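Local coordinates for trehalose-6-phosphate phosphatase-related protein (PDB 1U02), which removes the phosphate from trehalose 6-phosphate to give free trehalose, in a reaction that depends on magnesium, at residues 50-55 with 62-67. Numbering follows the deposited sequence.
Sequences EEISRF and MICYHG
I52 and M62, a selenomethionine, lie side by side with their chains running opposite ways where helix 49-55 packs on strand 61-64, the second half of a beta-alpha-beta unit begun by strand 40-44 in this HAD-type phosphatase. The axes of the two short segments come within 9.8 Å, a gap that the long, flexible, apolar chain of M62 spans to reach the short, branched I52. Extended at chi2, M62 crosses to the helix and then bends at chi3 (80°), laying the selenium and CE along its surface. SE lies 3.8 Å from CB of I52, and CE packs 3.9 Å from its CG2 branch. CG1 of I52 makes a looser approach, 4.5 Å, to SG of C64, whose small, weakly polar side chain fits this buried, helix-facing position, and CD1 leads away. I52 also touches I43 of the first strand; its beta-branched, apolar side chain suits a buried place over two neighbouring strands. It lies close to Y8, a probable substrate-binding residue.

S53 borders the selenomethionine with a small polar group: its OG is 4.0 Å from CE of M62, yet is hydrogen-bonded to P49 O and K71 NZ. Beyond C64 the contact turns polar. E50 and Y65 carry their polar groups on longer side chains and can share one water, which donates to E50 OE1 at 2.6 Å and lies in the ring plane, 2.7 Å from Y65 OH.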
ATOM      1  N   GLU A  50       8.056  -4.134   7.049  1.00 13.53           N
ATOM      2  CA  GLU A  50       8.547  -3.552   8.292  1.00 14.70           C
ATOM      3  C   GLU A  50       7.592  -2.449   8.751  1.00 13.41           C
ATOM      4  O   GLU A  50       7.349  -2.296   9.947  1.00 13.65           O
ATOM      5  CB  GLU A  50       9.962  -2.976   8.116  1.00 17.01           C
ATOM      6  CG  GLU A  50      11.055  -4.004   7.850  1.00 21.08           C
ATOM      7  CD  GLU A  50      10.898  -4.698   6.509  1.00 23.14           C
ATOM      8  OE1 GLU A  50      10.723  -3.994   5.494  1.00 19.39           O
ATOM      9  OE2 GLU A  50      10.956  -5.948   6.467  1.00 27.19           O
ATOM     10  N   GLU A  51       7.055  -1.680   7.805  1.00 12.03           N
ATOM     11  CA  GLU A  51       6.123  -0.606   8.143  1.00 14.16           C
ATOM     12  C   GLU A  51       4.788  -1.134   8.661  1.00 12.85           C
ATOM     13  O   GLU A  51       4.338  -0.752   9.739  1.00 13.04           O
ATOM     14  CB  GLU A  51       5.866   0.296   6.930  1.00 11.82           C
ATOM     15  CG  GLU A  51       6.986   1.277   6.642  1.00 15.39           C
ATOM     16  CD  GLU A  51       6.766   2.047   5.351  1.00 16.79           C
ATOM     17  OE1 GLU A  51       6.769   1.409   4.280  1.00 16.99           O
ATOM     18  OE2 GLU A  51       6.586   3.287   5.409  1.00 17.82           O
ATOM     19  N   ILE A  52       4.149  -2.012   7.898  1.00 14.84           N
ATOM     20  CA  ILE A  52       2.861  -2.537   8.327  1.00 12.95           C
ATOM     21  C   ILE A  52       2.990  -3.306   9.635  1.00 13.45           C
ATOM     22  O   ILE A  52       2.106  -3.227  10.489  1.00 11.71           O
ATOM     23  CB  ILE A  52       2.240  -3.451   7.256  1.00 14.15           C
ATOM     24  CG1 ILE A  52       2.068  -2.669   5.954  1.00 15.31           C
ATOM     25  CG2 ILE A  52       0.866  -3.946   7.722  1.00 12.50           C
ATOM     26  CD1 ILE A  52       1.113  -1.482   6.076  1.00 16.13           C
ATOM     27  N   SER A  53       4.096  -4.036   9.790  1.00 11.43           N
ATOM     28  CA  SER A  53       4.337  -4.820  10.998  1.00 13.07           C
ATOM     29  C   SER A  53       4.368  -3.954  12.253  1.00 14.12           C
ATOM     30  O   SER A  53       3.897  -4.376  13.307  1.00 13.10           O
ATOM     31  CB  SER A  53       5.639  -5.620  10.872  1.00 12.78           C
ATOM     32  OG  SER A  53       5.491  -6.658   9.911  1.00 12.71           O
ATOM     33  N   ARG A  54       4.921  -2.748  12.159  1.00 13.37           N
ATOM     34  CA  ARG A  54       4.924  -1.891  13.335  1.00 14.25           C
ATOM     35  C   ARG A  54       3.644  -1.053  13.407  1.00 13.11           C
ATOM     36  O   ARG A  54       3.158  -0.765  14.503  1.00 12.29           O
ATOM     37  CB  ARG A  54       6.171  -0.995  13.386  1.00 17.61           C
ATOM     38  CG  ARG A  54       6.372  -0.017  12.252  1.00 23.21           C
ATOM     39  CD  ARG A  54       7.660   0.782  12.507  1.00 27.59           C
ATOM     40  NE  ARG A  54       7.901   1.815  11.503  1.00 30.84           N
ATOM     41  CZ  ARG A  54       8.684   1.661  10.438  1.00 31.92           C
ATOM     42  NH1 ARG A  54       9.313   0.513  10.229  1.00 32.43           N
ATOM     43  NH2 ARG A  54       8.841   2.663   9.584  1.00 33.92           N
ATOM     44  N   PHE A  55       3.090  -0.675  12.256  1.00 10.86           N
ATOM     45  CA  PHE A  55       1.847   0.106  12.242  1.00 12.21           C
ATOM     46  C   PHE A  55       0.680  -0.710  12.782  1.00 11.48           C
ATOM     47  O   PHE A  55      -0.141  -0.209  13.546  1.00 12.01           O
ATOM     48  CB  PHE A  55       1.447   0.528  10.822  1.00  9.86           C
ATOM     49  CG  PHE A  55       2.261   1.656  10.244  1.00 13.48           C
ATOM     50  CD1 PHE A  55       2.933   2.566  11.061  1.00 11.78           C
ATOM     51  CD2 PHE A  55       2.298   1.840   8.862  1.00 13.68           C
ATOM     52  CE1 PHE A  55       3.630   3.650  10.503  1.00 16.00           C
ATOM     53  CE2 PHE A  55       2.986   2.914   8.295  1.00 15.33           C
ATOM     54  CZ  PHE A  55       3.653   3.821   9.114  1.00 15.53           C
HETATM   55  N   MSE A  62       0.147 -10.227   4.610  1.00 14.46           N
HETATM   56  CA  MSE A  62       0.257  -8.978   3.893  1.00 16.01           C
HETATM   57  C   MSE A  62       0.974  -9.091   2.561  1.00 15.31           C
HETATM   58  O   MSE A  62       1.887  -9.901   2.385  1.00 16.30           O
HETATM   59  CB  MSE A  62       0.946  -7.928   4.775  1.00 18.07           C
HETATM   60  CG  MSE A  62       2.299  -8.351   5.316  1.00 21.55           C
HETATM   61 SE   MSE A  62       3.045  -7.108   6.628  1.00 30.77          SE
HETATM   62  CE  MSE A  62       2.058  -7.658   8.187  1.00 23.66           C
ATOM     63  N   ILE A  63       0.511  -8.283   1.617  1.00 12.46           N
ATOM     64  CA  ILE A  63       1.094  -8.197   0.293  1.00 13.16           C
ATOM     65  C   ILE A  63       1.640  -6.770   0.304  1.00 12.63           C
ATOM     66  O   ILE A  63       0.868  -5.812   0.317  1.00 12.51           O
ATOM     67  CB  ILE A  63       0.020  -8.354  -0.817  1.00 14.39           C
ATOM     68  CG1 ILE A  63      -0.551  -9.776  -0.785  1.00 14.76           C
ATOM     69  CG2 ILE A  63       0.630  -8.079  -2.187  1.00 14.76           C
ATOM     70  CD1 ILE A  63      -1.731  -9.992  -1.725  1.00 16.29           C
ATOM     71  N   CYS A  64       2.965  -6.633   0.333  1.00 12.02           N
ATOM     72  CA  CYS A  64       3.600  -5.313   0.387  1.00 11.45           C
ATOM     73  C   CYS A  64       4.276  -4.889  -0.909  1.00 13.41           C
ATOM     74  O   CYS A  64       4.437  -5.696  -1.824  1.00 13.03           O
ATOM     75  CB  CYS A  64       4.618  -5.289   1.528  1.00 11.43           C
ATOM     76  SG  CYS A  64       3.875  -5.648   3.146  1.00 13.38           S
ATOM     77  N   TYR A  65       4.669  -3.617  -0.976  1.00 11.57           N
ATOM     78  CA  TYR A  65       5.323  -3.064  -2.165  1.00 12.16           C
ATOM     79  C   TYR A  65       4.484  -3.344  -3.414  1.00 14.10           C
ATOM     80  O   TYR A  65       5.025  -3.636  -4.485  1.00 11.94           O
ATOM     81  CB  TYR A  65       6.713  -3.683  -2.360  1.00 12.45           C
ATOM     82  CG  TYR A  65       7.716  -3.434  -1.252  1.00 12.93           C
ATOM     83  CD1 TYR A  65       8.177  -2.147  -0.975  1.00 12.89           C
ATOM     84  CD2 TYR A  65       8.250  -4.495  -0.522  1.00 13.16           C
ATOM     85  CE1 TYR A  65       9.149  -1.920  -0.002  1.00 12.56           C
ATOM     86  CE2 TYR A  65       9.226  -4.282   0.456  1.00 14.29           C
ATOM     87  CZ  TYR A  65       9.672  -2.993   0.706  1.00 13.58           C
ATOM     88  OH  TYR A  65      10.661  -2.785   1.635  1.00 11.20           O
ATOM     89  N   HIS A  66       3.165  -3.264  -3.272  1.00 14.36           N
ATOM     90  CA  HIS A  66       2.258  -3.510  -4.390  1.00 14.59           C
ATOM     91  C   HIS A  66       2.438  -4.912  -4.976  1.00 14.67           C
ATOM     92  O   HIS A  66       2.074  -5.164  -6.128  1.00 14.34           O
ATOM     93  CB  HIS A  66       2.467  -2.454  -5.485  1.00 15.74           C
ATOM     94  CG  HIS A  66       1.976  -1.089  -5.110  1.00 16.93           C
ATOM     95  ND1 HIS A  66       0.647  -0.736  -5.164  1.00 19.69           N
ATOM     96  CD2 HIS A  66       2.638   0.000  -4.650  1.00 17.85           C
ATOM     97  CE1 HIS A  66       0.507   0.514  -4.753  1.00 18.75           C
ATOM     98  NE2 HIS A  66       1.701   0.983  -4.435  1.00 18.47           N
ATOM     99  N   GLY A  67       3.000  -5.817  -4.176  1.00 13.75           N
ATOM    100  CA  GLY A  67       3.196  -7.185  -4.630  1.00 15.06           C
ATOM    101  C   GLY A  67       4.623  -7.704  -4.727  1.00 14.83           C
ATOM    102  O   GLY A  67       4.818  -8.904  -4.909  1.00 13.81           O
TER
HETATM  103  O   HOH W   1      11.424  -4.818   3.167  1.00 19.75           O